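Local coordinates for CghA (Chaetomium globosum, PDB 6KBC), which belongs to the calycin clan of beta-rich proteins and holds the ligand WK1 in a pocket lined by residues of both its N- and C-terminal family domains, at residues Asp39-Thr44 with Pro74-Ala79; Gln93-Pro98 with Val146-Pro151; Phe244-Ala249 with Val253-Arg258. All blocks are in the same frame, centred on the assembly; numbering follows the deposited sequence.

Contact 1: residues Asp39-Thr44 with Pro74-Ala79; sequences DKLSPT and PASFRA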
loop_
_atom_site.group_PDB
_atom_site.type_symbol
_atom_site.label_atom_id
_atom_site.label_comp_id
_atom_site.label_asym_id
_atom_site.label_seq_id
_atom_site.Cartn_x
_atom_site.Cartn_y
_atom_site.Cartn_z
ATOM N N ASP A 39 -18.684 14.810 0.199
ATOM C CA ASP A 39 -19.623 15.374 1.163
ATOM C C ASP A 39 -20.219 14.331 2.100
ATOM O O ASP A 39 -20.194 14.513 3.322
ATOM C CB ASP A 39 -20.737 16.125 0.425
ATOM C CG ASP A 39 -20.230 17.390 -0.246
ATOM O OD1 ASP A 39 -19.670 18.258 0.460
ATOM O OD2 ASP A 39 -20.348 17.498 -1.486
ATOM N N LYS A 40 -20.767 13.249 1.555
ATOM C CA LYS A 40 -21.274 12.137 2.342
ATOM C C LYS A 40 -20.486 10.890 1.960
ATOM O O LYS A 40 -20.099 10.720 0.801
ATOM C CB LYS A 40 -22.774 11.902 2.086
ATOM C CG LYS A 40 -23.732 12.867 2.798
ATOM C CD LYS A 40 -23.600 12.903 4.316
ATOM C CE LYS A 40 -24.757 13.700 4.922
ATOM N NZ LYS A 40 -24.304 14.620 6.010
ATOM N N LEU A 41 -20.239 10.019 2.930
ATOM C CA LEU A 41 -19.463 8.810 2.684
ATOM C C LEU A 41 -20.415 7.637 2.484
ATOM O O LEU A 41 -21.233 7.337 3.361
ATOM C CB LEU A 41 -18.483 8.533 3.825
ATOM C CG LEU A 41 -17.605 7.282 3.653
ATOM C CD1 LEU A 41 -16.593 7.447 2.516
ATOM C CD2 LEU A 41 -16.900 6.943 4.956
ATOM N N SER A 42 -20.306 6.987 1.329
ATOM C CA SER A 42 -21.091 5.791 1.069
ATOM C C SER A 42 -20.836 4.750 2.155
ATOM O O SER A 42 -19.694 4.574 2.595
ATOM C CB SER A 42 -20.751 5.207 -0.301
ATOM O OG SER A 42 -21.242 3.879 -0.413
ATOM N N PRO A 43 -21.871 4.044 2.614
ATOM C CA PRO A 43 -21.669 3.050 3.679
ATOM C C PRO A 43 -20.925 1.802 3.223
ATOM O O PRO A 43 -20.608 0.960 4.069
ATOM C CB PRO A 43 -23.100 2.711 4.116
ATOM C CG PRO A 43 -23.926 2.972 2.904
ATOM C CD PRO A 43 -23.282 4.146 2.206
ATOM N N THR A 44 -20.647 1.643 1.930
ATOM C CA THR A 44 -19.853 0.514 1.456
ATOM C C THR A 44 -18.550 0.964 0.814
ATOM O O THR A 44 -17.861 0.142 0.194
ATOM C CB THR A 44 -20.628 -0.330 0.443
ATOM O OG1 THR A 44 -20.930 0.474 -0.702
ATOM C CG2 THR A 44 -21.920 -0.856 1.062
ATOM N N PRO A 74 -19.768 3.386 13.212
ATOM C CA PRO A 74 -19.411 4.809 13.339
ATOM C C PRO A 74 -17.909 5.108 13.264
ATOM O O PRO A 74 -17.544 6.222 12.891
ATOM C CB PRO A 74 -19.958 5.176 14.721
ATOM C CG PRO A 74 -19.860 3.912 15.503
ATOM C CD PRO A 74 -20.123 2.794 14.518
ATOM N N ALA A 75 -17.062 4.129 13.589
ATOM C CA ALA A 75 -15.612 4.334 13.619
ATOM C C ALA A 75 -15.018 4.257 12.207
ATOM O O ALA A 75 -14.183 3.413 11.890
ATOM C CB ALA A 75 -14.961 3.322 14.552
ATOM N N SER A 76 -15.455 5.185 11.354
ATOM C CA SER A 76 -15.071 5.150 9.948
ATOM C C SER A 76 -13.707 5.759 9.673
ATOM O O SER A 76 -13.158 5.532 8.590
ATOM C CB SER A 76 -16.108 5.879 9.089
ATOM O OG SER A 76 -17.271 5.086 8.924
ATOM N N PHE A 77 -13.162 6.549 10.594
ATOM C CA PHE A 77 -11.968 7.344 10.333
ATOM C C PHE A 77 -10.831 6.846 11.203
ATOM O O PHE A 77 -10.961 6.770 12.430
ATOM C CB PHE A 77 -12.226 8.828 10.581
ATOM C CG PHE A 77 -13.486 9.313 9.955
ATOM C CD1 PHE A 77 -13.764 9.011 8.633
ATOM C CD2 PHE A 77 -14.408 10.044 10.684
ATOM C CE1 PHE A 77 -14.928 9.439 8.039
ATOM C CE2 PHE A 77 -15.583 10.473 10.096
ATOM C CZ PHE A 77 -15.843 10.167 8.773
ATOM N N ARG A 78 -9.711 6.532 10.565
ATOM C CA ARG A 78 -8.735 5.659 11.188
ATOM C C ARG A 78 -7.413 5.874 10.473
ATOM O O ARG A 78 -7.379 5.942 9.242
ATOM C CB ARG A 78 -9.229 4.213 11.060
ATOM C CG ARG A 78 -8.512 3.135 11.805
ATOM C CD ARG A 78 -9.195 1.828 11.416
ATOM N NE ARG A 78 -10.606 1.797 11.805
ATOM C CZ ARG A 78 -11.065 1.406 12.991
ATOM N NH1 ARG A 78 -10.237 0.942 13.917
ATOM N NH2 ARG A 78 -12.368 1.430 13.234
ATOM N N ALA A 79 -6.346 6.031 11.239
ATOM C CA ALA A 79 -4.990 5.970 10.707
ATOM C C ALA A 79 -4.416 4.679 11.256
ATOM O O ALA A 79 -4.182 4.566 12.463
ATOM C CB ALA A 79 -4.148 7.178 11.113
#

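Contact 2: residues Gln93-Pro98 with Val146-Pro151; sequences QHLVVP and VVFDAP. With WK1 ((2S)-3-[(2S,4E)-4-[[(1R,2S,4aR,6S,8R,8aS)-2-[(E)-but-2-en-2-yl]-6,8-dimethyl-1,2,4a,5,6,7,8,8a-octahydronaphthalen-1-yl]-oxidanyl-methylidene]-3,5-bis(oxidanylidene)pyrrolidin-2-yl]-2-methyl-2-oxidanyl-propanoic acid), chain B.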
loop_
_atom_site.group_PDB
_atom_site.type_symbol
_atom_site.label_atom_id
_atom_site.label_comp_id
_atom_site.label_asym_id
_atom_site.label_seq_id
_atom_site.Cartn_x
_atom_site.Cartn_y
_atom_site.Cartn_z
ATOM N N GLN A 93 -0.888 0.159 15.943
ATOM C CA GLN A 93 -2.057 0.734 16.582
ATOM C C GLN A 93 -2.874 1.460 15.532
ATOM O O GLN A 93 -2.342 1.931 14.522
ATOM C CB GLN A 93 -1.677 1.704 17.706
ATOM C CG GLN A 93 -1.194 1.053 18.981
ATOM C CD GLN A 93 -1.042 2.064 20.096
ATOM O OE1 GLN A 93 -1.706 3.104 20.092
ATOM N NE2 GLN A 93 -0.166 1.773 21.053
ATOM N N HIS A 94 -4.173 1.529 15.781
ATOM C CA HIS A 94 -5.071 2.409 15.056
ATOM C C HIS A 94 -5.300 3.661 15.880
ATOM O O HIS A 94 -5.518 3.584 17.092
ATOM C CB HIS A 94 -6.412 1.732 14.787
ATOM C CG HIS A 94 -6.320 0.544 13.883
ATOM N ND1 HIS A 94 -7.406 -0.250 13.586
ATOM C CD2 HIS A 94 -5.273 0.025 13.200
ATOM C CE1 HIS A 94 -7.030 -1.214 12.764
ATOM N NE2 HIS A 94 -5.741 -1.066 12.509
ATOM N N LEU A 95 -5.221 4.807 15.223
ATOM C CA LEU A 95 -5.708 6.065 15.776
ATOM C C LEU A 95 -7.100 6.266 15.198
ATOM O O LEU A 95 -7.249 6.666 14.042
ATOM C CB LEU A 95 -4.783 7.220 15.422
ATOM C CG LEU A 95 -3.319 7.037 15.800
ATOM C CD1 LEU A 95 -2.528 8.275 15.401
ATOM C CD2 LEU A 95 -3.206 6.766 17.285
ATOM N N VAL A 96 -8.116 5.946 15.981
ATOM C CA VAL A 96 -9.499 6.145 15.572
ATOM C C VAL A 96 -9.924 7.540 16.008
ATOM O O VAL A 96 -9.803 7.891 17.186
ATOM C CB VAL A 96 -10.411 5.071 16.181
ATOM C CG1 VAL A 96 -11.821 5.186 15.610
ATOM C CG2 VAL A 96 -9.826 3.677 15.940
ATOM N N VAL A 97 -10.411 8.334 15.061
ATOM C CA VAL A 97 -10.703 9.744 15.310
ATOM C C VAL A 97 -12.115 10.049 14.829
ATOM O O VAL A 97 -12.662 9.351 13.959
ATOM C CB VAL A 97 -9.673 10.671 14.620
ATOM C CG1 VAL A 97 -8.277 10.401 15.158
ATOM C CG2 VAL A 97 -9.724 10.505 13.110
ATOM N N PRO A 98 -12.742 11.091 15.389
ATOM C CA PRO A 98 -14.078 11.497 14.932
ATOM C C PRO A 98 -14.104 12.444 13.744
ATOM O O PRO A 98 -15.183 12.650 13.176
ATOM C CB PRO A 98 -14.656 12.191 16.177
ATOM C CG PRO A 98 -13.463 12.788 16.833
ATOM C CD PRO A 98 -12.344 11.794 16.622
ATOM N N VAL A 146 3.974 13.670 6.768
ATOM C CA VAL A 146 3.008 13.019 7.636
ATOM C C VAL A 146 3.427 13.317 9.061
ATOM O O VAL A 146 4.595 13.138 9.412
ATOM C CB VAL A 146 2.955 11.505 7.380
ATOM C CG1 VAL A 146 1.931 10.861 8.275
ATOM C CG2 VAL A 146 2.668 11.254 5.909
ATOM N N VAL A 147 2.489 13.790 9.874
ATOM C CA VAL A 147 2.806 14.223 11.225
ATOM C C VAL A 147 1.836 13.576 12.192
ATOM O O VAL A 147 0.617 13.636 11.997
ATOM C CB VAL A 147 2.763 15.755 11.364
ATOM C CG1 VAL A 147 3.094 16.151 12.793
ATOM C CG2 VAL A 147 3.728 16.396 10.384
ATOM N N PHE A 148 2.379 12.958 13.226
ATOM C CA PHE A 148 1.593 12.351 14.286
ATOM C C PHE A 148 1.749 13.180 15.548
ATOM O O PHE A 148 2.871 13.530 15.932
ATOM C CB PHE A 148 2.034 10.909 14.534
ATOM C CG PHE A 148 1.917 10.031 13.313
ATOM C CD1 PHE A 148 0.693 9.484 12.958
ATOM C CD2 PHE A 148 3.015 9.791 12.507
ATOM C CE1 PHE A 148 0.574 8.688 11.830
ATOM C CE2 PHE A 148 2.903 8.992 11.374
ATOM C CZ PHE A 148 1.683 8.448 11.037
ATOM N N ASP A 149 0.624 13.499 16.175
ATOM C CA ASP A 149 0.591 14.149 17.484
ATOM C C ASP A 149 -0.429 13.371 18.306
ATOM O O ASP A 149 -1.577 13.785 18.463
ATOM C CB ASP A 149 0.250 15.646 17.363
ATOM C CG ASP A 149 0.272 16.365 18.707
ATOM O OD1 ASP A 149 0.791 15.795 19.695
ATOM O OD2 ASP A 149 -0.250 17.500 18.773
ATOM N N ALA A 150 -0.010 12.214 18.808
ATOM C CA ALA A 150 -0.871 11.334 19.597
ATOM C C ALA A 150 -0.146 11.020 20.897
ATOM O O ALA A 150 0.386 9.912 21.071
ATOM C CB ALA A 150 -1.225 10.063 18.825
ATOM N N PRO A 151 -0.117 11.969 21.838
ATOM C CA PRO A 151 0.704 11.790 23.045
ATOM C C PRO A 151 0.363 10.503 23.781
ATOM O O PRO A 151 -0.803 10.110 23.888
ATOM C CB PRO A 151 0.382 13.034 23.886
ATOM C CG PRO A 151 -0.857 13.623 23.280
ATOM C CD PRO A 151 -0.828 13.258 21.834
HETATM O O WK1 B . -4.731 -2.949 11.087
HETATM C C17 WK1 B . -3.740 -2.730 10.439
HETATM O O1 WK1 B . -2.802 -2.131 10.884
HETATM C C19 WK1 B . -3.640 -3.213 9.049
HETATM O O2 WK1 B . -4.714 -4.009 8.681
HETATM C C18 WK1 B . -2.429 -4.085 8.926
HETATM C C20 WK1 B . -3.627 -1.948 8.237
HETATM C C22 WK1 B . -3.149 -2.201 6.865
HETATM N N WK1 B . -2.906 -1.059 6.004
HETATM C C21 WK1 B . -3.434 -1.285 4.806
HETATM O O5 WK1 B . -3.338 -0.421 3.822
HETATM C C23 WK1 B . -3.950 -3.059 6.021
HETATM O O4 WK1 B . -4.443 -4.231 6.364
HETATM C C24 WK1 B . -4.151 -2.565 4.703
HETATM C C16 WK1 B . -4.876 -3.211 3.614
HETATM O O3 WK1 B . -5.387 -4.358 3.844
HETATM C C9 WK1 B . -4.890 -2.618 2.268
HETATM C C8 WK1 B . -3.546 -3.167 1.710
HETATM C C12 WK1 B . -2.339 -3.232 2.622
HETATM C C13 WK1 B . -1.425 -2.289 2.661
HETATM C C90 WK1 B . -0.252 -2.378 3.575
HETATM C C14 WK1 B . -2.156 -4.399 3.524
HETATM C C7 WK1 B . -3.696 -4.552 1.157
HETATM C C6 WK1 B . -4.632 -4.782 0.275
HETATM C C3 WK1 B . -5.669 -3.719 0.095
HETATM C C4 WK1 B . -6.060 -3.037 1.390
HETATM C C5 WK1 B . -6.872 -1.812 1.015
HETATM C C11 WK1 B . -7.457 -1.187 2.242
HETATM C C2 WK1 B . -6.869 -4.088 -0.737
HETATM C C1 WK1 B . -7.427 -2.785 -1.215
HETATM C C10 WK1 B . -8.504 -2.895 -2.243
HETATM C C WK1 B . -7.956 -2.061 -0.015
#

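Contact 3: residues Phe244-Ala249 with Val253-Arg258; sequences FVRAQA and VMAVMR. With WK1 ((2S)-3-[(2S,4E)-4-[[(1R,2S,4aR,6S,8R,8aS)-2-[(E)-but-2-en-2-yl]-6,8-dimethyl-1,2,4a,5,6,7,8,8a-octahydronaphthalen-1-yl]-oxidanyl-methylidene]-3,5-bis(oxidanylidene)pyrrolidin-2-yl]-2-methyl-2-oxidanyl-propanoic acid), chain B.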
loop_
_atom_site.group_PDB
_atom_site.type_symbol
_atom_site.label_atom_id
_atom_site.label_comp_id
_atom_site.label_asym_id
_atom_site.label_seq_id
_atom_site.Cartn_x
_atom_site.Cartn_y
_atom_site.Cartn_z
ATOM N N PHE A 244 0.201 -6.674 -1.009
ATOM C CA PHE A 244 0.935 -5.415 -1.146
ATOM C C PHE A 244 2.426 -5.703 -1.167
ATOM O O PHE A 244 2.915 -6.480 -0.347
ATOM C CB PHE A 244 0.638 -4.462 0.015
ATOM C CG PHE A 244 1.465 -3.185 -0.028
ATOM C CD1 PHE A 244 1.030 -2.091 -0.760
ATOM C CD2 PHE A 244 2.679 -3.097 0.645
ATOM C CE1 PHE A 244 1.797 -0.904 -0.818
ATOM C CE2 PHE A 244 3.453 -1.924 0.599
ATOM C CZ PHE A 244 3.010 -0.832 -0.140
ATOM N N VAL A 245 3.160 -5.061 -2.081
ATOM C CA VAL A 245 4.618 -5.153 -2.087
ATOM C C VAL A 245 5.198 -3.776 -2.329
ATOM O O VAL A 245 4.757 -3.062 -3.233
ATOM C CB VAL A 245 5.162 -6.087 -3.192
ATOM C CG1 VAL A 245 6.678 -6.090 -3.179
ATOM C CG2 VAL A 245 4.628 -7.481 -3.058
ATOM N N ARG A 246 6.243 -3.434 -1.580
ATOM C CA ARG A 246 7.157 -2.379 -2.008
ATOM C C ARG A 246 8.558 -2.853 -1.689
ATOM O O ARG A 246 8.835 -3.203 -0.542
ATOM C CB ARG A 246 6.879 -1.047 -1.315
ATOM C CG ARG A 246 7.768 0.068 -1.892
ATOM C CD ARG A 246 7.695 1.348 -1.083
ATOM N NE ARG A 246 6.327 1.750 -0.771
ATOM C CZ ARG A 246 5.461 2.255 -1.648
ATOM N NH1 ARG A 246 5.808 2.443 -2.920
ATOM N NH2 ARG A 246 4.250 2.606 -1.234
ATOM N N ALA A 247 9.427 -2.895 -2.695
ATOM C CA ALA A 247 10.756 -3.444 -2.490
ATOM C C ALA A 247 11.746 -2.725 -3.384
ATOM O O ALA A 247 11.401 -2.273 -4.477
ATOM C CB ALA A 247 10.824 -4.941 -2.800
ATOM N N GLN A 248 12.995 -2.693 -2.931
ATOM C CA GLN A 248 14.104 -2.147 -3.707
ATOM C C GLN A 248 15.264 -3.127 -3.641
ATOM O O GLN A 248 15.607 -3.607 -2.555
ATOM C CB GLN A 248 14.542 -0.777 -3.177
ATOM C CG GLN A 248 15.759 -0.214 -3.950
ATOM C CD GLN A 248 16.156 1.176 -3.495
ATOM O OE1 GLN A 248 16.232 1.451 -2.300
ATOM N NE2 GLN A 248 16.368 2.067 -4.451
ATOM N N ALA A 249 15.844 -3.446 -4.794
ATOM C CA ALA A 249 16.992 -4.354 -4.858
ATOM C C ALA A 249 17.887 -3.882 -5.992
ATOM O O ALA A 249 17.505 -3.975 -7.161
ATOM C CB ALA A 249 16.560 -5.807 -5.079
ATOM N N VAL A 253 13.180 -1.056 -8.396
ATOM C CA VAL A 253 12.152 -0.698 -7.432
ATOM C C VAL A 253 10.850 -1.315 -7.919
ATOM O O VAL A 253 10.490 -1.162 -9.090
ATOM C CB VAL A 253 12.026 0.823 -7.276
ATOM C CG1 VAL A 253 10.780 1.177 -6.487
ATOM C CG2 VAL A 253 13.276 1.372 -6.578
ATOM N N MET A 254 10.163 -2.020 -7.034
ATOM C CA MET A 254 8.938 -2.712 -7.415
ATOM C C MET A 254 7.848 -2.433 -6.402
ATOM O O MET A 254 8.103 -2.354 -5.193
ATOM C CB MET A 254 9.141 -4.231 -7.571
ATOM C CG MET A 254 9.363 -5.017 -6.299
ATOM S SD MET A 254 10.524 -6.405 -6.498
ATOM C CE MET A 254 12.033 -5.637 -7.121
ATOM N N ALA A 255 6.629 -2.252 -6.907
ATOM C CA ALA A 255 5.491 -1.973 -6.054
ATOM C C ALA A 255 4.295 -2.699 -6.636
ATOM O O ALA A 255 4.125 -2.745 -7.854
ATOM C CB ALA A 255 5.225 -0.467 -5.932
ATOM N N VAL A 256 3.514 -3.329 -5.771
ATOM C CA VAL A 256 2.489 -4.267 -6.215
ATOM C C VAL A 256 1.268 -4.100 -5.342
ATOM O O VAL A 256 1.376 -3.974 -4.120
ATOM C CB VAL A 256 2.963 -5.741 -6.150
ATOM C CG1 VAL A 256 1.806 -6.696 -6.491
ATOM C CG2 VAL A 256 4.124 -5.978 -7.095
ATOM N N MET A 257 0.098 -4.127 -5.968
ATOM C CA MET A 257 -1.161 -4.382 -5.275
ATOM C C MET A 257 -1.859 -5.416 -6.144
ATOM O O MET A 257 -2.320 -5.070 -7.236
ATOM C CB MET A 257 -1.997 -3.108 -5.120
ATOM C CG MET A 257 -3.251 -3.271 -4.243
ATOM S SD MET A 257 -3.170 -4.354 -2.792
ATOM C CE MET A 257 -2.308 -3.228 -1.728
ATOM N N ARG A 258 -1.868 -6.682 -5.704
ATOM C CA ARG A 258 -2.474 -7.781 -6.454
ATOM C C ARG A 258 -3.666 -8.336 -5.673
ATOM O O ARG A 258 -3.537 -8.669 -4.488
ATOM C CB ARG A 258 -1.457 -8.911 -6.756
ATOM C CG ARG A 258 -2.064 -10.005 -7.694
ATOM C CD ARG A 258 -2.681 -11.017 -6.740
ATOM N NE ARG A 258 -1.741 -11.811 -5.957
ATOM C CZ ARG A 258 -1.994 -12.266 -4.744
ATOM N NH1 ARG A 258 -2.913 -11.627 -4.019
ATOM N NH2 ARG A 258 -1.160 -13.107 -4.152
HETATM O O WK1 B . -4.731 -2.949 11.087
HETATM C C17 WK1 B . -3.740 -2.730 10.439
HETATM O O1 WK1 B . -2.802 -2.131 10.884
HETATM C C19 WK1 B . -3.640 -3.213 9.049
HETATM O O2 WK1 B . -4.714 -4.009 8.681
HETATM C C18 WK1 B . -2.429 -4.085 8.926
HETATM C C20 WK1 B . -3.627 -1.948 8.237
HETATM C C22 WK1 B . -3.149 -2.201 6.865
HETATM N N WK1 B . -2.906 -1.059 6.004
HETATM C C21 WK1 B . -3.434 -1.285 4.806
HETATM O O5 WK1 B . -3.338 -0.421 3.822
HETATM C C23 WK1 B . -3.950 -3.059 6.021
HETATM O O4 WK1 B . -4.443 -4.231 6.364
HETATM C C24 WK1 B . -4.151 -2.565 4.703
HETATM C C16 WK1 B . -4.876 -3.211 3.614
HETATM O O3 WK1 B . -5.387 -4.358 3.844
HETATM C C9 WK1 B . -4.890 -2.618 2.268
HETATM C C8 WK1 B . -3.546 -3.167 1.710
HETATM C C12 WK1 B . -2.339 -3.232 2.622
HETATM C C13 WK1 B . -1.425 -2.289 2.661
HETATM C C90 WK1 B . -0.252 -2.378 3.575
HETATM C C14 WK1 B . -2.156 -4.399 3.524
HETATM C C7 WK1 B . -3.696 -4.552 1.157
HETATM C C6 WK1 B . -4.632 -4.782 0.275
HETATM C C3 WK1 B . -5.669 -3.719 0.095
HETATM C C4 WK1 B . -6.060 -3.037 1.390
HETATM C C5 WK1 B . -6.872 -1.812 1.015
HETATM C C11 WK1 B . -7.457 -1.187 2.242
HETATM C C2 WK1 B . -6.869 -4.088 -0.737
HETATM C C1 WK1 B . -7.427 -2.785 -1.215
HETATM C C10 WK1 B . -8.504 -2.895 -2.243
HETATM C C WK1 B . -7.956 -2.061 -0.015
#

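Contact 1: residues Asp39-Thr44 with Pro74-Ala79
Leu41 reaches out of the 39-44 loop to meet Ser76 and Phe77, at the point where the other segment, Pro74-Ala79, enters strand 77-85. A cis peptide bond precedes Pro74, and Ala75 then forms the centre of an inverse gamma turn, closed by a weak bond from Ser76 N to Pro74 O of 2.8 Å. Ser76 follows, its CB directed at the loop and lying 4.3 Å from Leu41 CD2. The touch uses CB, while OG is hydrogen-bonded to Asp69 O on the preceding strand. The leucine extends fully to get this far, with CG anti to the backbone N (chi1 -179°) and CD2 anti to CA, which makes CD2 the methyl that meets both partners; just beyond it, Ser42 OG accepts from Thr44 N at 3.3 Å, an ST turn that shapes the loop. At Phe77 the chain enters strand 77-85, part of the antiparallel beta structure of the N-terminal family domain, consistent with a calycin-type barrel, and the loop leading from strand 6-10 to strand 46-54 lies against the start of that strand. Phe77 brings its ring back toward the loop, CE1 coming to 4.4 Å from Leu41 CD2 in an oblique approach, while Ser76 CB sits over one face of the ring near its rim. Phe15 and Leu10 add to this buried apolar cluster. Arg78 then turns its guanidinium back to the gamma turn: NH2 donates to Ala75 O over 3.0 Å, in the carbonyl plane and on a lone pair. Further along the strand, Ala79 packs its methyl on Val64 and Phe66 of strand 60-69.

Contact 2: residues Gln93-Pro98 with Val146-Pro151
Leu95 packs against Phe148 and Ala150 within the antiparallel beta structure of the N-terminal family domain, consistent with a calycin-type barrel. Strands 90-96 and 143-150 are not paired as neighbours, and side chains alone bridge them: the nearest CA atoms, those of Leu95 and Ala150, are still 8.1 Å apart. The close part of the contact is small and wholly apolar. With CG anti to its carbonyl carbon (chi1 -54°), Leu95 carries both methyls out toward the alanine, and its forked end straddles that residue, CD1 and CD2 each lying 4.1 Å from Ala150 CB. The same CD1 comes to 4.2 Å from Phe148 CD1, meeting that ring obliquely. Ala133 of strand 132-137 and Ile81 of strand 77-85 touch both Leu95 and Phe148, filling in round the pair, and Val64 adds to the packing on the phenylalanine.

The residues that alternate with these behave quite differently. Val96 and Val147 are exposed to solvent, and Asp149, whose CB is directed away from strand 90-96, pairs through OD1 with Arg130 in a salt bridge. His94 also leaves on the side opposite to Leu95, but into the ligand pocket. Its imidazole is gripped at both nitrogens: ND1 is hydrogen-bonded to Arg78 NH1, which helps to fix the rotation of the ring, and NE2 is turned toward the carboxyl group of WK1. WK1 O lies at the edge of the ring, in its plane, an approach suited to an N-H donor. The bond is short and fairly straight, running 2.6 Å from His94 NE2 to WK1 O with an angle of 160° at the hydrogen.

Contact 3: residues Phe244-Ala249 with Val253-Arg258
Phe244-Ala249 and Val253-Arg258 run antiparallel as the two arms of a beta hairpin, their axes 4.5 Å apart and 177° from one another in direction. Two hydrogen-bonded pairs zip the arms together, each through two reciprocal N-H...O bonds: Val245 with Val256, where Val256 N donates to Val245 O at 2.8 Å, and Ala247 with Met254, where Met254 N reaches Ala247 O at 2.9 Å. CA-H...O contacts, such as Ala255 CA to Val245 O, fill the spaces between.

The side chains of these two pairs share one face. Val245 and Val256 lie side by side, CB to CB 3.7 Å, and Ala247 CB rests 3.8 Å from Met254 CG; Leu327 of strand 324-330 packs over both valines and the methionine. On the other face, the Phe244-Met257 end meets the ligand. Phe244 and Met257 cross at about a right angle, with Met257 CE 3.6 Å from Phe244 CB and at the edge of the ring. Bends at chi2 and chi3 fold the methionine back to this place, where SD and CE both lie 3.4 Å from WK1 C6. WK1 C90, the methyl ending the butenyl group, lies over a face of the Phe244 ring. Arg246 NH2 is also in the plane of this ring, at its edge, while the guanidinium forms salt bridges with Asp52 and Asp227. At this end of the hairpin the ligand thus meets a thioether and an aromatic ring, consistent with its hydrocarbon part being held here mainly by shape and dispersion.

Overall arrangement
Contacts 1 and 2 lie in the N-terminal family domain, with centres 16 Å apart, and are joined directly: strands 77-85 and 90-96 pair side by side, and Ala79 O and Leu95 N are 3.0 Å apart, a probable hydrogen bond. Contact 3 belongs to the C-terminal domain, its centre about 28 Å from that of contact 1 and 26 Å from that of contact 2. WK1 bridges the gap: contact 2 holds its carboxyl end and contact 3 the butenyl group and the octahydronaphthalene rings, although their nearest protein atoms stay about 11 Å apart. Ser65, Asn82, Lys352 and Asn364 add hydrogen bonds to it. Contact 1 reaches the pocket at second hand, through Arg78 and His94, while the Leu41 side chain is about 13 Å from WK1.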